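Local coordinates for protein nucleoside kinase (Methanococcus jannaschii, PDB 2C49) that catalyses magnesium- or manganese-dependent, ATP-driven phosphorylation of nucleosides to monophosphates, with highest activity on inosine, guanosine and cytidine, at residues I234-V239 / V277-G282; A271-F276 / D291-R296; G12-D17 / S63-D68. One frame throughout, in Å; residues are numbered along the deposited sequence.

Interaction 1 of 3, residues I234-V239 / V277-G282. With ANP (phosphoaminophosphonic acid-adenylate ester), chain F.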
# COMPACT_ATOMS: atom_id res chain seq x y z
N ILE A 234 -3.40 -20.74 -24.06
CA ILE A 234 -4.56 -20.44 -24.87
C ILE A 234 -4.64 -18.94 -24.91
O ILE A 234 -4.69 -18.29 -23.86
CB ILE A 234 -5.84 -21.08 -24.24
CG1 ILE A 234 -5.92 -22.57 -24.60
CG2 ILE A 234 -7.11 -20.33 -24.66
CD1 ILE A 234 -6.71 -23.43 -23.67
N LYS A 235 -4.58 -18.39 -26.12
CA LYS A 235 -4.69 -16.95 -26.30
C LYS A 235 -5.84 -16.34 -25.46
O LYS A 235 -6.95 -16.88 -25.36
CB LYS A 235 -4.88 -16.61 -27.80
CG LYS A 235 -3.59 -16.05 -28.44
CD LYS A 235 -3.71 -15.94 -29.96
CE LYS A 235 -2.42 -16.40 -30.65
NZ LYS A 235 -1.91 -15.38 -31.61
N ALA A 236 -5.53 -15.21 -24.85
CA ALA A 236 -6.55 -14.31 -24.31
C ALA A 236 -6.82 -13.22 -25.35
O ALA A 236 -6.17 -13.16 -26.40
CB ALA A 236 -6.03 -13.68 -23.03
N GLY A 237 -7.87 -12.32 -25.14
CA GLY A 237 -8.13 -11.07 -25.81
C GLY A 237 -7.59 -9.90 -25.00
O GLY A 237 -8.18 -9.52 -23.99
N LYS A 238 -6.47 -9.34 -25.45
CA LYS A 238 -5.78 -8.24 -24.75
C LYS A 238 -5.44 -8.54 -23.29
O LYS A 238 -6.31 -8.49 -22.41
CB LYS A 238 -6.56 -6.92 -24.88
CG LYS A 238 -6.26 -6.14 -26.15
CD LYS A 238 -7.50 -5.46 -26.70
CE LYS A 238 -7.66 -5.72 -28.19
NZ LYS A 238 -8.77 -4.92 -28.78
N VAL A 239 -4.16 -8.84 -23.03
CA VAL A 239 -3.67 -9.13 -21.68
C VAL A 239 -3.54 -7.84 -20.87
O VAL A 239 -2.79 -6.93 -21.24
CB VAL A 239 -2.30 -9.88 -21.71
CG1 VAL A 239 -1.82 -10.19 -20.30
CG2 VAL A 239 -2.40 -11.15 -22.54
N VAL A 277 -9.37 -14.55 -17.30
CA VAL A 277 -9.04 -13.77 -16.10
C VAL A 277 -8.00 -12.67 -16.38
O VAL A 277 -8.16 -11.53 -15.91
CB VAL A 277 -8.64 -14.71 -14.91
CG1 VAL A 277 -8.05 -13.95 -13.70
CG2 VAL A 277 -9.84 -15.55 -14.48
N VAL A 278 -6.96 -13.01 -17.15
CA VAL A 278 -5.92 -12.02 -17.55
C VAL A 278 -6.40 -10.84 -18.43
O VAL A 278 -5.62 -9.94 -18.74
CB VAL A 278 -4.70 -12.70 -18.26
CG1 VAL A 278 -4.05 -13.75 -17.40
CG2 VAL A 278 -5.09 -13.26 -19.65
N GLU A 279 -7.66 -10.86 -18.83
CA GLU A 279 -8.23 -9.78 -19.63
C GLU A 279 -8.70 -8.59 -18.79
O GLU A 279 -9.13 -7.60 -19.33
CB GLU A 279 -9.40 -10.30 -20.50
CG GLU A 279 -9.06 -11.51 -21.35
CD GLU A 279 -10.12 -11.82 -22.40
OE1 GLU A 279 -11.14 -11.11 -22.44
OE2 GLU A 279 -9.94 -12.77 -23.17
N ALA A 280 -8.64 -8.70 -17.46
CA ALA A 280 -9.02 -7.57 -16.60
C ALA A 280 -8.13 -7.53 -15.37
O ALA A 280 -7.54 -8.55 -15.02
CB ALA A 280 -10.52 -7.68 -16.18
N LYS A 281 -8.00 -6.37 -14.73
CA LYS A 281 -7.22 -6.28 -13.49
C LYS A 281 -8.07 -6.80 -12.33
O LYS A 281 -9.26 -6.54 -12.25
CB LYS A 281 -6.76 -4.84 -13.21
CG LYS A 281 -5.77 -4.68 -12.06
CD LYS A 281 -5.19 -3.24 -12.06
CE LYS A 281 -3.77 -3.22 -12.61
NZ LYS A 281 -3.17 -1.89 -12.41
N GLY A 282 -7.42 -7.54 -11.44
CA GLY A 282 -8.07 -8.13 -10.29
C GLY A 282 -8.12 -9.61 -10.57
O GLY A 282 -8.43 -10.02 -11.71
PG ANP F . 1.92 -14.42 -10.88
O1G ANP F . 0.70 -13.63 -10.21
O2G ANP F . 3.15 -13.47 -11.16
O3G ANP F . 2.37 -15.55 -9.84
PB ANP F . 2.42 -16.47 -12.91
O1B ANP F . 3.94 -16.01 -13.05
O2B ANP F . 2.28 -17.41 -11.62
N3B ANP F . 1.45 -15.11 -12.42
PA ANP F . 1.47 -18.69 -14.32
O1A ANP F . 2.62 -19.78 -14.52
O2A ANP F . 0.67 -18.99 -12.97
O3A ANP F . 1.95 -17.15 -14.33
O5' ANP F . 0.42 -18.85 -15.54
C5' ANP F . -0.61 -19.78 -15.24
C4' ANP F . -1.33 -20.16 -16.52
O4' ANP F . -2.26 -19.16 -16.96
C3' ANP F . -0.49 -20.59 -17.71
O3' ANP F . -0.07 -21.93 -17.77
C2' ANP F . -1.21 -20.02 -18.92
O2' ANP F . -2.04 -21.08 -19.42
C1' ANP F . -2.24 -19.04 -18.38
N9 ANP F . -1.66 -17.74 -18.79
C8 ANP F . -0.61 -17.07 -18.24
N7 ANP F . -0.30 -15.90 -18.88
C5 ANP F . -1.18 -15.82 -19.88
C6 ANP F . -1.50 -14.90 -21.00
N6 ANP F . -0.74 -13.78 -21.10
N1 ANP F . -2.53 -15.19 -21.84
C2 ANP F . -3.30 -16.29 -21.74
N3 ANP F . -3.12 -17.22 -20.76
C4 ANP F . -2.03 -17.00 -19.82
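The adenine pocket of this PfkB-family kinase is walled by two loops that touch through Ala236 and Val239 of one and Val278 and Glu279 of the other. The tightest apolar contact is Ala236 CB against Val278 CG2, 3.5 Å apart. A chi1 of -58° sets CG1 of Val278 anti to the carbonyl carbon and leaves CG2 between the backbone N and the carbonyl carbon, where it also faces the base, 3.9 Å from ANP N1. Val239 approaches from further along its loop: both branches lie against the amino group of the base, CG2 closer at 3.4 Å from ANP N6, and CG1 also comes within 4.3 Å of Val278 CB. At the other end of the 234-239 loop the backbone takes over, with Ile234 O 3.2 Å from ANP C2. The base is thus bordered by aliphatic methyls and by main chain.

The polar lock between the loops is a single bond. Gly237 N donates to Glu279 OE2 at 2.9 Å, nearly straight at 169°, but it meets the oxygen from above, 59° out of the carboxylate plane. Beyond CG the glutamate chain is extended, which carries its end to Gly237. The same OE2 forms a salt bridge with Arg296, so one oxygen is held by a backbone N-H and a guanidinium, an arrangement likely to favour the charged carboxylate. Glu279 itself sits inside a type I turn from Val277 to Ala280.

Backbone hydrogen bonds of Val278 with Ile240 and Asp241 continue the union past the segment ends. Segment 234-239 runs from strand 228-231, an edge strand of the eight-stranded sheet, toward helix 245-258; segment 277-282 leaves helix 263-277, whose Ser275 packs against Ala236, and leads on toward helix 290-299.

Interaction 2 of 3, residues A271-F276 / D291-R296. With ANP (phosphoaminophosphonic acid-adenylate ester), chain F.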
# COMPACT_ATOMS: atom_id res chain seq x y z
N ALA A 271 -6.14 -23.75 -18.63
CA ALA A 271 -5.48 -22.77 -19.49
C ALA A 271 -6.48 -21.79 -20.08
O ALA A 271 -6.17 -20.58 -20.19
CB ALA A 271 -4.68 -23.45 -20.59
N ALA A 272 -7.67 -22.28 -20.44
CA ALA A 272 -8.69 -21.43 -21.05
C ALA A 272 -9.38 -20.55 -20.02
O ALA A 272 -9.84 -19.45 -20.36
CB ALA A 272 -9.71 -22.26 -21.85
N THR A 273 -9.43 -21.02 -18.77
CA THR A 273 -10.00 -20.24 -17.68
C THR A 273 -9.09 -19.05 -17.43
O THR A 273 -9.57 -17.92 -17.36
CB THR A 273 -10.11 -21.07 -16.39
OG1 THR A 273 -10.96 -22.20 -16.63
CG2 THR A 273 -10.84 -20.27 -15.29
N ALA A 274 -7.79 -19.31 -17.34
CA ALA A 274 -6.79 -18.26 -17.11
C ALA A 274 -6.77 -17.18 -18.21
O ALA A 274 -6.58 -15.98 -17.93
CB ALA A 274 -5.40 -18.88 -16.88
N SER A 275 -7.00 -17.60 -19.46
CA SER A 275 -7.05 -16.68 -20.59
C SER A 275 -8.14 -15.62 -20.48
O SER A 275 -8.00 -14.53 -21.02
CB SER A 275 -7.14 -17.43 -21.93
OG SER A 275 -8.46 -17.94 -22.13
N PHE A 276 -9.23 -15.94 -19.77
CA PHE A 276 -10.29 -14.97 -19.51
C PHE A 276 -9.93 -14.00 -18.37
O PHE A 276 -10.16 -12.80 -18.48
CB PHE A 276 -11.60 -15.68 -19.14
CG PHE A 276 -12.36 -16.22 -20.31
CD1 PHE A 276 -12.29 -17.57 -20.63
CD2 PHE A 276 -13.15 -15.37 -21.09
CE1 PHE A 276 -13.01 -18.08 -21.74
CE2 PHE A 276 -13.88 -15.87 -22.19
CZ PHE A 276 -13.80 -17.24 -22.50
N ASP A 291 -19.43 -22.66 -19.65
CA ASP A 291 -19.79 -22.62 -21.06
C ASP A 291 -18.83 -21.73 -21.86
O ASP A 291 -18.35 -22.13 -22.92
CB ASP A 291 -21.25 -22.20 -21.25
CG ASP A 291 -22.23 -23.30 -20.81
OD1 ASP A 291 -21.80 -24.46 -20.54
OD2 ASP A 291 -23.46 -23.11 -20.70
N LYS A 292 -18.52 -20.54 -21.33
CA LYS A 292 -17.58 -19.63 -22.00
C LYS A 292 -16.20 -20.26 -22.16
O LYS A 292 -15.56 -20.11 -23.19
CB LYS A 292 -17.47 -18.28 -21.27
CG LYS A 292 -18.79 -17.46 -21.28
CD LYS A 292 -19.01 -16.72 -22.57
CE LYS A 292 -20.27 -15.86 -22.50
NZ LYS A 292 -20.04 -14.60 -21.74
N VAL A 293 -15.76 -20.98 -21.14
CA VAL A 293 -14.42 -21.55 -21.14
C VAL A 293 -14.31 -22.66 -22.17
O VAL A 293 -13.30 -22.75 -22.88
CB VAL A 293 -14.08 -22.12 -19.77
CG1 VAL A 293 -12.85 -23.00 -19.85
CG2 VAL A 293 -13.86 -21.01 -18.83
N VAL A 294 -15.34 -23.50 -22.21
CA VAL A 294 -15.43 -24.60 -23.16
C VAL A 294 -15.55 -24.06 -24.57
O VAL A 294 -14.89 -24.55 -25.48
CB VAL A 294 -16.63 -25.52 -22.81
CG1 VAL A 294 -17.03 -26.40 -24.00
CG2 VAL A 294 -16.29 -26.37 -21.58
N GLU A 295 -16.41 -23.06 -24.77
CA GLU A 295 -16.55 -22.43 -26.08
C GLU A 295 -15.19 -21.95 -26.59
O GLU A 295 -14.80 -22.25 -27.70
CB GLU A 295 -17.57 -21.29 -26.03
CG GLU A 295 -17.75 -20.49 -27.30
CD GLU A 295 -18.79 -19.40 -27.13
OE1 GLU A 295 -18.66 -18.58 -26.18
OE2 GLU A 295 -19.76 -19.37 -27.92
N ARG A 296 -14.45 -21.22 -25.75
CA ARG A 296 -13.08 -20.81 -26.08
C ARG A 296 -12.12 -21.98 -26.40
O ARG A 296 -11.36 -21.89 -27.36
CB ARG A 296 -12.49 -19.93 -24.95
CG ARG A 296 -11.14 -19.34 -25.31
CD ARG A 296 -10.71 -18.21 -24.39
NE ARG A 296 -11.33 -16.93 -24.77
CZ ARG A 296 -11.09 -15.78 -24.15
NH1 ARG A 296 -10.23 -15.73 -23.14
NH2 ARG A 296 -11.68 -14.65 -24.57
PG ANP F . 1.92 -14.42 -10.88
O1G ANP F . 0.70 -13.63 -10.21
O2G ANP F . 3.15 -13.47 -11.16
O3G ANP F . 2.37 -15.55 -9.84
PB ANP F . 2.42 -16.47 -12.91
O1B ANP F . 3.94 -16.01 -13.05
O2B ANP F . 2.28 -17.41 -11.62
N3B ANP F . 1.45 -15.11 -12.42
PA ANP F . 1.47 -18.69 -14.32
O1A ANP F . 2.62 -19.78 -14.52
O2A ANP F . 0.67 -18.99 -12.97
O3A ANP F . 1.95 -17.15 -14.33
O5' ANP F . 0.42 -18.85 -15.54
C5' ANP F . -0.61 -19.78 -15.24
C4' ANP F . -1.33 -20.16 -16.52
O4' ANP F . -2.26 -19.16 -16.96
C3' ANP F . -0.49 -20.59 -17.71
O3' ANP F . -0.07 -21.93 -17.77
C2' ANP F . -1.21 -20.02 -18.92
O2' ANP F . -2.04 -21.08 -19.42
C1' ANP F . -2.24 -19.04 -18.38
N9 ANP F . -1.66 -17.74 -18.79
C8 ANP F . -0.61 -17.07 -18.24
N7 ANP F . -0.30 -15.90 -18.88
C5 ANP F . -1.18 -15.82 -19.88
C6 ANP F . -1.50 -14.90 -21.00
N6 ANP F . -0.74 -13.78 -21.10
N1 ANP F . -2.53 -15.19 -21.84
C2 ANP F . -3.30 -16.29 -21.74
N3 ANP F . -3.12 -17.22 -20.76
C4 ANP F . -2.03 -17.00 -19.82
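Arg296 lies flat across Phe276, and this stack is the dense part of a helix crossing in which the axes of segments 271-276 and 291-296 come within 8.9 Å, their directions 108° apart. The guanidinium and ring planes are only 3° apart, and Arg296 CZ stands 3.5 Å from the centroid of the Phe276 ring, over its face: a cation-pi contact as well as a stack. The bend at chi3 (-82°) of an otherwise extended arginine turns the flat group onto the ring. Its rotation is fixed from the edge, where Arg296 NH1 donates to Ser275 OG at 3.0 Å, in the guanidinium plane. Ser275 OG in turn donates to Ala272 O, 2.7 Å away within its own helix, and so serves as acceptor and donor at once. NH2 has its salt-bridge partner in Glu279.

Smaller groups fill the crossing point nearby. Ala272 CB touches Val293 CG1 at 3.8 Å, and both methyls of Val293 lie against Thr273 OG1, a hydroxyl whose hydrogen bond goes to Ile269 O.

Toward solvent the contact thins. Lys292 reaches the ring through its backbone O, 3.4 Å from Phe276 CZ, and more distantly through CB, while the rest of its exposed side chain, bent at chi2 and chi4, leads away.

Pro288, in the loop joining the helices, packs on both Phe276 and Val293. Helix 263-277 has two helical neighbours here: helix 290-299 crosses it, and helix 245-258 meets it through Ser248 and Tyr249, while Ala271 and Ala274 turn methyls to the ribose of ANP.

Interaction 3 of 3, residues G12-D17 / S63-D68. With ADN (adenosine), chain C.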
# COMPACT_ATOMS: atom_id res chain seq x y z
N GLY A 12 -6.35 -21.46 2.70
CA GLY A 12 -5.28 -20.48 2.48
C GLY A 12 -5.85 -19.07 2.54
O GLY A 12 -7.02 -18.84 2.93
N HIS A 13 -5.06 -18.12 2.08
CA HIS A 13 -5.41 -16.72 2.27
C HIS A 13 -6.61 -16.24 1.49
O HIS A 13 -6.77 -16.55 0.30
CB HIS A 13 -4.24 -15.83 1.83
CG HIS A 13 -2.98 -16.07 2.60
ND1 HIS A 13 -2.87 -15.84 3.96
CD2 HIS A 13 -1.75 -16.48 2.18
CE1 HIS A 13 -1.63 -16.11 4.34
NE2 HIS A 13 -0.95 -16.52 3.28
N THR A 14 -7.42 -15.44 2.19
CA THR A 14 -8.30 -14.45 1.62
C THR A 14 -7.67 -13.07 1.87
O THR A 14 -7.23 -12.76 2.98
CB THR A 14 -9.66 -14.54 2.33
OG1 THR A 14 -10.20 -15.85 2.04
CG2 THR A 14 -10.68 -13.56 1.65
N ALA A 15 -7.62 -12.22 0.85
CA ALA A 15 -6.83 -10.99 0.97
C ALA A 15 -7.42 -9.88 0.13
O ALA A 15 -8.18 -10.17 -0.79
CB ALA A 15 -5.36 -11.26 0.54
N LEU A 16 -7.07 -8.63 0.44
CA LEU A 16 -7.33 -7.47 -0.41
C LEU A 16 -6.02 -7.07 -1.11
O LEU A 16 -4.96 -6.97 -0.49
CB LEU A 16 -7.92 -6.27 0.37
CG LEU A 16 -9.31 -6.57 0.93
CD1 LEU A 16 -9.77 -5.56 1.94
CD2 LEU A 16 -10.35 -6.73 -0.23
N ASP A 17 -6.11 -6.89 -2.42
CA ASP A 17 -4.97 -6.70 -3.29
C ASP A 17 -4.97 -5.30 -3.86
O ASP A 17 -6.02 -4.81 -4.33
CB ASP A 17 -5.14 -7.60 -4.52
CG ASP A 17 -4.87 -9.05 -4.25
OD1 ASP A 17 -4.45 -9.46 -3.13
OD2 ASP A 17 -5.00 -9.87 -5.19
N SER A 63 -10.08 -19.75 5.69
CA SER A 63 -9.04 -18.73 5.78
C SER A 63 -9.19 -18.04 7.10
O SER A 63 -10.28 -18.06 7.70
CB SER A 63 -9.25 -17.62 4.73
OG SER A 63 -9.43 -18.14 3.42
N CYS A 64 -8.12 -17.38 7.51
CA CYS A 64 -8.20 -16.46 8.64
C CYS A 64 -8.39 -15.05 8.09
O CYS A 64 -7.50 -14.54 7.38
CB CYS A 64 -6.91 -16.51 9.44
SG CYS A 64 -6.69 -18.06 10.33
N VAL A 65 -9.52 -14.42 8.45
CA VAL A 65 -9.81 -13.03 8.10
C VAL A 65 -9.81 -12.10 9.31
O VAL A 65 -9.82 -12.53 10.47
CB VAL A 65 -11.16 -12.90 7.33
CG1 VAL A 65 -11.13 -13.71 6.07
CG2 VAL A 65 -12.35 -13.28 8.23
N GLY A 66 -9.78 -10.80 9.03
CA GLY A 66 -9.54 -9.84 10.08
C GLY A 66 -10.79 -9.16 10.59
O GLY A 66 -11.92 -9.55 10.25
N TYR A 67 -10.57 -8.15 11.44
CA TYR A 67 -11.64 -7.28 11.92
C TYR A 67 -12.32 -6.48 10.81
O TYR A 67 -13.44 -6.01 10.97
CB TYR A 67 -11.13 -6.36 13.04
CG TYR A 67 -9.98 -5.44 12.66
CD1 TYR A 67 -10.15 -4.41 11.72
CD2 TYR A 67 -8.73 -5.58 13.27
CE1 TYR A 67 -9.11 -3.54 11.39
CE2 TYR A 67 -7.67 -4.73 12.94
CZ TYR A 67 -7.87 -3.70 12.01
OH TYR A 67 -6.82 -2.84 11.69
N ASP A 68 -11.64 -6.32 9.67
CA ASP A 68 -12.28 -5.83 8.45
C ASP A 68 -12.83 -7.01 7.61
O ASP A 68 -12.44 -7.25 6.45
CB ASP A 68 -11.37 -4.85 7.67
CG ASP A 68 -9.99 -5.45 7.31
OD1 ASP A 68 -9.34 -6.09 8.16
OD2 ASP A 68 -9.46 -5.26 6.19
O5' ADN C . -2.22 -15.84 -6.53
C5' ADN C . -2.47 -14.44 -6.65
C4' ADN C . -2.81 -13.96 -5.24
O4' ADN C . -1.78 -14.24 -4.29
C3' ADN C . -3.34 -12.53 -4.95
O3' ADN C . -4.76 -12.39 -4.91
C2' ADN C . -2.67 -12.08 -3.64
O2' ADN C . -3.57 -11.86 -2.56
C1' ADN C . -1.78 -13.26 -3.25
N9 ADN C . -0.44 -12.96 -2.82
C8 ADN C . 0.45 -12.07 -3.35
N7 ADN C . 1.63 -12.13 -2.67
C5 ADN C . 1.52 -13.08 -1.74
C6 ADN C . 2.29 -13.71 -0.66
N6 ADN C . 3.53 -13.31 -0.49
N1 ADN C . 1.75 -14.68 0.12
C2 ADN C . 0.49 -15.14 -0.05
N3 ADN C . -0.31 -14.66 -1.02
C4 ADN C . 0.18 -13.60 -1.86
O HOH W 1 -5.20 -16.20 5.66
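Ser63 OG bridges two points of segment 12-17. It donates to Gly12 O at 2.6 Å, nearly along the C=O axis (171°), and accepts a hydrogen bond from Thr14 OG1 at 2.8 Å. With its OG anti to the carbonyl carbon (chi1 -52°), the serine turns this buried hydroxyl toward the glycine; both its donor and acceptor roles are used. Around this pair the packing is sparser: Thr14 CB meets Val65 CG1 at 4.1 Å, and Leu16 CD1 lies 4.3 Å from Asp68 OD2, an oxygen salt-bridged to Lys98, while Asp68 OD1 accepts from Thr96 N.

A water 2.9 Å from His13 ND1 also reaches Cys64 O through a weak bond. The other ring nitrogen, NE2, is hydrogen-bonded to Asp164, and His13 CD2 comes within 3.4 Å of ADN C2.

Further along, Asp17 grips the ribose with both oxygens: ADN O2' donates to OD1 at 2.6 Å and ADN O3' to OD2 at 2.5 Å. Gly12 to Thr14 link strand 7-11 of the central sheet to strand 15-21 of the lid, where Asp17 sits; an aspartate gripping sugar hydroxyls from the lid is characteristic of the ribokinase fold.

Interactions 1 and 2 belong to one ATP-side assembly: both border ANP, their centres lie about 11 Å apart, and the Glu279–Arg296 salt bridge joins them directly. Interaction 2 uses helix 263-277, interaction 1 the loop that follows it, and they differ in character. Interaction 1 is a surface contact between loops, with methyls and main chain facing adenine; interaction 2 is a partly buried helix crossing governed by a charged group stacked on a ring. Interaction 3, about 25 Å from interaction 1 between centres, is buried, relies on short hydroxyl hydrogen bonds, and serves the nucleoside end at the sheet-to-lid junction. Among these three contacts, the nucleotide and the nucleoside are bordered by different segments.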